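Local coordinates for acyl-CoA hydrolase (Bacillus cereus, PDB 1Y7U), which binds coenzyme A and probably hydrolyses long-chain fatty acyl-CoA thioesters, at residues K60-D71 / A116-K127. Sequence-based numbering, arbitrary orientation.
With COA (coenzyme A), chain F.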
loop_
_atom_site.group_PDB
_atom_site.type_symbol
_atom_site.label_atom_id
_atom_site.label_comp_id
_atom_site.label_asym_id
_atom_site.label_seq_id
_atom_site.Cartn_x
_atom_site.Cartn_y
_atom_site.Cartn_z
ATOM N N LYS A 60 27.322 -0.859 4.708
ATOM C CA LYS A 60 27.248 0.570 4.409
ATOM C C LYS A 60 25.876 0.863 3.823
ATOM O O LYS A 60 25.140 -0.055 3.459
ATOM C CB LYS A 60 28.307 0.985 3.383
ATOM C CG LYS A 60 29.730 0.889 3.863
ATOM C CD LYS A 60 30.037 1.924 4.926
ATOM C CE LYS A 60 31.439 1.704 5.484
ATOM N NZ LYS A 60 31.813 2.698 6.532
ATOM N N GLU A 61 25.537 2.144 3.739
ATOM C CA GLU A 61 24.265 2.553 3.171
ATOM C C GLU A 61 24.495 2.587 1.663
ATOM O O GLU A 61 25.243 3.424 1.168
ATOM C CB GLU A 61 23.879 3.943 3.683
ATOM C CG GLU A 61 24.846 4.522 4.709
ATOM C CD GLU A 61 24.359 5.828 5.309
ATOM O OE1 GLU A 61 23.270 5.831 5.918
ATOM O OE2 GLU A 61 25.064 6.851 5.175
ATOM N N CYS A 62 23.854 1.680 0.934
ATOM C CA CYS A 62 24.048 1.626 -0.508
ATOM C C CYS A 62 22.978 2.269 -1.368
ATOM O O CYS A 62 21.867 2.542 -0.924
ATOM C CB CYS A 62 24.245 0.184 -0.940
ATOM S SG CYS A 62 25.727 -0.525 -0.222
ATOM N N VAL A 63 23.348 2.494 -2.619
ATOM C CA VAL A 63 22.494 3.118 -3.621
ATOM C C VAL A 63 22.562 2.259 -4.887
ATOM O O VAL A 63 23.601 1.682 -5.198
ATOM C CB VAL A 63 23.014 4.532 -3.925
ATOM C CG1 VAL A 63 23.275 4.683 -5.401
ATOM C CG2 VAL A 63 22.040 5.563 -3.427
ATOM N N THR A 64 21.472 2.171 -5.632
ATOM C CA THR A 64 21.504 1.346 -6.832
ATOM C C THR A 64 21.971 2.128 -8.050
ATOM O O THR A 64 21.370 3.127 -8.432
ATOM C CB THR A 64 20.121 0.643 -7.087
ATOM O OG1 THR A 64 19.955 0.396 -8.487
ATOM C CG2 THR A 64 18.978 1.465 -6.562
ATOM N N ALA A 65 23.073 1.663 -8.637
ATOM C CA ALA A 65 23.679 2.305 -9.801
ATOM C C ALA A 65 23.112 1.841 -11.132
ATOM O O ALA A 65 22.952 2.638 -12.055
ATOM C CB ALA A 65 25.187 2.088 -9.787
ATOM N N SER A 66 22.812 0.557 -11.249
ATOM C CA SER A 66 22.280 0.082 -12.509
ATOM C C SER A 66 21.565 -1.251 -12.424
ATOM O O SER A 66 21.707 -1.998 -11.453
ATOM C CB SER A 66 23.409 -0.024 -13.540
ATOM O OG SER A 66 24.331 -1.051 -13.193
HETATM N N MSE A 67 20.797 -1.536 -13.465
HETATM C CA MSE A 67 20.067 -2.786 -13.588
HETATM C C MSE A 67 20.514 -3.382 -14.915
HETATM O O MSE A 67 20.516 -2.690 -15.939
HETATM C CB MSE A 67 18.560 -2.523 -13.642
HETATM C CG MSE A 67 17.768 -3.078 -12.473
HETATM SE SE MSE A 67 17.570 -5.002 -12.438
HETATM C CE MSE A 67 16.303 -5.127 -10.986
ATOM N N ASP A 68 20.899 -4.652 -14.915
ATOM C CA ASP A 68 21.303 -5.292 -16.165
ATOM C C ASP A 68 20.010 -5.627 -16.916
ATOM O O ASP A 68 18.950 -5.716 -16.303
ATOM C CB ASP A 68 22.077 -6.573 -15.873
ATOM C CG ASP A 68 23.107 -6.876 -16.932
ATOM O OD1 ASP A 68 24.273 -6.475 -16.751
ATOM O OD2 ASP A 68 22.749 -7.502 -17.948
ATOM N N TRP A 69 20.066 -5.827 -18.227
ATOM C CA TRP A 69 18.822 -6.133 -18.911
ATOM C C TRP A 69 18.163 -7.366 -18.302
ATOM O O TRP A 69 18.836 -8.240 -17.764
ATOM C CB TRP A 69 19.046 -6.316 -20.407
ATOM C CG TRP A 69 20.063 -7.319 -20.759
ATOM C CD1 TRP A 69 20.031 -8.655 -20.478
ATOM C CD2 TRP A 69 21.247 -7.096 -21.527
ATOM N NE1 TRP A 69 21.124 -9.282 -21.032
ATOM C CE2 TRP A 69 21.889 -8.346 -21.681
ATOM C CE3 TRP A 69 21.832 -5.959 -22.106
ATOM C CZ2 TRP A 69 23.081 -8.495 -22.394
ATOM C CZ3 TRP A 69 23.019 -6.107 -22.815
ATOM C CH2 TRP A 69 23.630 -7.368 -22.952
ATOM N N VAL A 70 16.838 -7.421 -18.373
ATOM C CA VAL A 70 16.097 -8.531 -17.798
ATOM C C VAL A 70 15.111 -9.140 -18.781
ATOM O O VAL A 70 14.306 -8.424 -19.376
ATOM C CB VAL A 70 15.288 -8.084 -16.552
ATOM C CG1 VAL A 70 14.474 -9.234 -16.043
ATOM C CG2 VAL A 70 16.198 -7.591 -15.467
ATOM N N ASP A 71 15.176 -10.460 -18.943
ATOM C CA ASP A 71 14.263 -11.172 -19.833
ATOM C C ASP A 71 13.277 -11.951 -18.987
ATOM O O ASP A 71 13.680 -12.715 -18.117
ATOM C CB ASP A 71 15.002 -12.174 -20.723
ATOM C CG ASP A 71 15.723 -11.520 -21.866
ATOM O OD1 ASP A 71 15.064 -10.847 -22.686
ATOM O OD2 ASP A 71 16.957 -11.683 -21.951
ATOM N N ALA A 116 13.224 -15.303 -14.169
ATOM C CA ALA A 116 14.117 -14.208 -14.524
ATOM C C ALA A 116 15.337 -14.157 -13.617
ATOM O O ALA A 116 15.299 -14.643 -12.482
ATOM C CB ALA A 116 13.369 -12.875 -14.443
ATOM N N THR A 117 16.413 -13.571 -14.134
ATOM C CA THR A 117 17.647 -13.385 -13.382
ATOM C C THR A 117 18.249 -12.068 -13.847
ATOM O O THR A 117 17.845 -11.520 -14.870
ATOM C CB THR A 117 18.682 -14.481 -13.659
ATOM O OG1 THR A 117 19.106 -14.396 -15.021
ATOM C CG2 THR A 117 18.101 -15.851 -13.384
ATOM N N SER A 118 19.212 -11.551 -13.101
ATOM C CA SER A 118 19.854 -10.310 -13.494
ATOM C C SER A 118 20.936 -9.928 -12.499
ATOM O O SER A 118 21.151 -10.612 -11.500
ATOM C CB SER A 118 18.815 -9.188 -13.591
ATOM O OG SER A 118 19.362 -8.045 -14.229
ATOM N N PHE A 119 21.634 -8.843 -12.794
ATOM C CA PHE A 119 22.674 -8.351 -11.914
ATOM C C PHE A 119 22.335 -6.910 -11.639
ATOM O O PHE A 119 22.014 -6.156 -12.556
ATOM C CB PHE A 119 24.045 -8.430 -12.579
ATOM C CG PHE A 119 24.482 -9.825 -12.897
ATOM C CD1 PHE A 119 23.952 -10.499 -13.994
ATOM C CD2 PHE A 119 25.422 -10.473 -12.098
ATOM C CE1 PHE A 119 24.356 -11.808 -14.293
ATOM C CE2 PHE A 119 25.827 -11.768 -12.386
ATOM C CZ PHE A 119 25.298 -12.439 -13.481
ATOM N N VAL A 120 22.374 -6.530 -10.373
ATOM C CA VAL A 120 22.072 -5.159 -10.015
ATOM C C VAL A 120 23.357 -4.613 -9.425
ATOM O O VAL A 120 23.996 -5.268 -8.603
ATOM C CB VAL A 120 20.940 -5.082 -8.978
ATOM C CG1 VAL A 120 20.426 -3.648 -8.887
ATOM C CG2 VAL A 120 19.814 -6.030 -9.356
ATOM N N THR A 121 23.754 -3.427 -9.860
ATOM C CA THR A 121 24.981 -2.836 -9.363
ATOM C C THR A 121 24.682 -1.793 -8.296
ATOM O O THR A 121 23.847 -0.911 -8.504
ATOM C CB THR A 121 25.773 -2.173 -10.516
ATOM O OG1 THR A 121 26.011 -3.139 -11.545
ATOM C CG2 THR A 121 27.107 -1.637 -10.014
ATOM N N PHE A 122 25.365 -1.904 -7.159
ATOM C CA PHE A 122 25.196 -0.959 -6.058
ATOM C C PHE A 122 26.519 -0.277 -5.711
ATOM O O PHE A 122 27.590 -0.860 -5.876
ATOM C CB PHE A 122 24.657 -1.669 -4.808
ATOM C CG PHE A 122 23.198 -2.040 -4.889
ATOM C CD1 PHE A 122 22.800 -3.230 -5.489
ATOM C CD2 PHE A 122 22.223 -1.185 -4.385
ATOM C CE1 PHE A 122 21.453 -3.564 -5.585
ATOM C CE2 PHE A 122 20.879 -1.507 -4.475
ATOM C CZ PHE A 122 20.490 -2.699 -5.077
ATOM N N VAL A 123 26.443 0.962 -5.235
ATOM C CA VAL A 123 27.634 1.709 -4.840
ATOM C C VAL A 123 27.491 2.144 -3.389
ATOM O O VAL A 123 26.518 2.808 -3.023
ATOM C CB VAL A 123 27.834 2.983 -5.692
ATOM C CG1 VAL A 123 28.980 3.815 -5.120
ATOM C CG2 VAL A 123 28.118 2.608 -7.131
ATOM N N ALA A 124 28.465 1.774 -2.566
ATOM C CA ALA A 124 28.434 2.137 -1.155
ATOM C C ALA A 124 28.810 3.604 -1.001
ATOM O O ALA A 124 29.808 4.058 -1.556
ATOM C CB ALA A 124 29.395 1.257 -0.368
ATOM N N LEU A 125 28.007 4.347 -0.255
ATOM C CA LEU A 125 28.283 5.759 -0.060
ATOM C C LEU A 125 28.470 6.184 1.392
ATOM O O LEU A 125 27.913 5.588 2.317
ATOM C CB LEU A 125 27.179 6.595 -0.703
ATOM C CG LEU A 125 27.094 6.481 -2.227
ATOM C CD1 LEU A 125 26.153 7.545 -2.785
ATOM C CD2 LEU A 125 28.482 6.662 -2.814
ATOM N N SER A 126 29.278 7.219 1.580
ATOM C CA SER A 126 29.538 7.757 2.905
ATOM C C SER A 126 28.408 8.725 3.202
ATOM O O SER A 126 27.686 9.144 2.291
ATOM C CB SER A 126 30.867 8.508 2.921
ATOM O OG SER A 126 30.819 9.650 2.079
ATOM N N LYS A 127 28.264 9.092 4.470
ATOM C CA LYS A 127 27.209 10.011 4.872
ATOM C C LYS A 127 27.168 11.290 4.034
ATOM O O LYS A 127 26.192 12.031 4.092
ATOM C CB LYS A 127 27.348 10.348 6.354
ATOM C CG LYS A 127 27.401 9.114 7.234
ATOM C CD LYS A 127 27.337 9.464 8.712
ATOM C CE LYS A 127 25.910 9.759 9.155
ATOM N NZ LYS A 127 25.038 8.554 9.042
HETATM N N1A COA F . 26.671 1.189 -13.767
HETATM C C2A COA F . 27.441 0.375 -13.012
HETATM N N3A COA F . 28.349 0.903 -12.148
HETATM C C4A COA F . 28.484 2.208 -12.042
HETATM C C5A COA F . 27.692 3.031 -12.761
HETATM C C6A COA F . 26.759 2.532 -13.646
HETATM N N6A COA F . 25.760 3.262 -14.138
HETATM N N7A COA F . 28.042 4.250 -12.450
HETATM C C8A COA F . 28.989 4.219 -11.545
HETATM N N9A COA F . 29.300 2.962 -11.293
HETATM C C1B COA F . 30.260 2.547 -10.265
HETATM C C2B COA F . 31.614 2.127 -10.774
HETATM O O2B COA F . 31.590 0.731 -10.887
HETATM C C3B COA F . 32.605 2.548 -9.713
HETATM O O3B COA F . 32.998 1.351 -9.177
HETATM P P3B COA F . 34.298 0.934 -8.512
HETATM O O7A COA F . 33.996 -0.239 -7.839
HETATM O O8A COA F . 34.928 1.770 -7.593
HETATM O O9A COA F . 35.224 0.558 -9.463
HETATM C C4B COA F . 31.716 3.260 -8.734
HETATM O O4B COA F . 30.609 3.634 -9.474
HETATM C C5B COA F . 32.286 4.511 -8.150
HETATM O O5B COA F . 31.851 5.605 -8.912
HETATM P P1A COA F . 32.547 7.038 -8.899
HETATM O O1A COA F . 33.088 7.399 -10.212
HETATM O O2A COA F . 33.646 7.081 -7.938
HETATM O O3A COA F . 31.438 8.128 -8.591
HETATM P P2A COA F . 29.985 8.304 -9.203
HETATM O O4A COA F . 29.923 8.139 -10.662
HETATM O O5A COA F . 29.585 9.639 -8.840
HETATM O O6A COA F . 29.039 7.255 -8.484
HETATM C CBP COA F . 26.674 7.358 -9.157
HETATM C CCP COA F . 27.712 7.450 -8.045
HETATM C CDP COA F . 27.201 7.792 -10.501
HETATM C CEP COA F . 26.208 5.933 -9.296
HETATM C CAP COA F . 25.623 8.445 -8.932
HETATM O OAP COA F . 25.695 9.433 -9.931
HETATM C C9P COA F . 24.316 8.268 -8.236
HETATM O O9P COA F . 24.196 8.684 -6.927
HETATM N N8P COA F . 23.325 7.729 -8.872
HETATM C C7P COA F . 22.371 6.898 -8.214
HETATM C C6P COA F . 21.925 7.343 -6.835
HETATM C C5P COA F . 20.549 6.881 -6.483
HETATM O O5P COA F . 19.865 7.514 -5.652
HETATM N N4P COA F . 20.129 5.805 -7.092
HETATM C C3P COA F . 18.746 5.561 -7.268
HETATM C C2P COA F . 18.245 6.407 -8.400
HETATM S S1P COA F . 17.170 7.675 -7.827
HETATM O O HOH W 1 22.943 8.081 6.877
HETATM O O HOH W 2 24.150 -3.737 -13.583
HETATM O O HOH W 3 17.780 -11.456 -17.787
HETATM O O HOH W 4 16.143 -13.457 -17.212
#
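Strands 61-67 and 116-125 pair antiparallel, the N-to-C directions of the two segments differing by 143°, and a classic beta bulge breaks the register where A65 and S66 both face T121. Two amides grip one carbonyl there: A65 N lies 2.7 Å and S66 N 3.3 Å from T121 O, both on the same face of its plane. S66 O takes T121 N in return, and V63 and V123 exchange bonds in both directions. Further along, D68 N bonds F119 O. C62, T64, M67, V120, F122 and A124 lie on one face of the sheet, where T64, M67 and F122 meet helix 39-58. The F122 ring meets T64 obliquely, CE2 3.5 Å from T64 CB. CG2 of V120 touches the selenium of M67 at 3.9 Å. On the other face, V63, S66, T121 and V123 line the coenzyme A pocket. T121 CG2, anti to the backbone N (OG1 at chi1 -56°), comes close to N3A of the adenine. S66 OG and T121 OG1 both bond one water, which also makes a weak bond to F119 O. V63 lies beside the pantetheine arm. S66, M67, V70 and D71 also pair with a strand of the second subunit, so the sheet continues across the interface. D68 OD2 forms a salt bridge with R154. In this hotdog fold the bulge shifts the register beside the adenine. The chemistry implies a strand pair that serves the ligand in two ways: V63, S66, T121 and V123 border it with their side chains, and the carbonyl O of T64 accepts a hydrogen bond from its N4P at 3.2 Å.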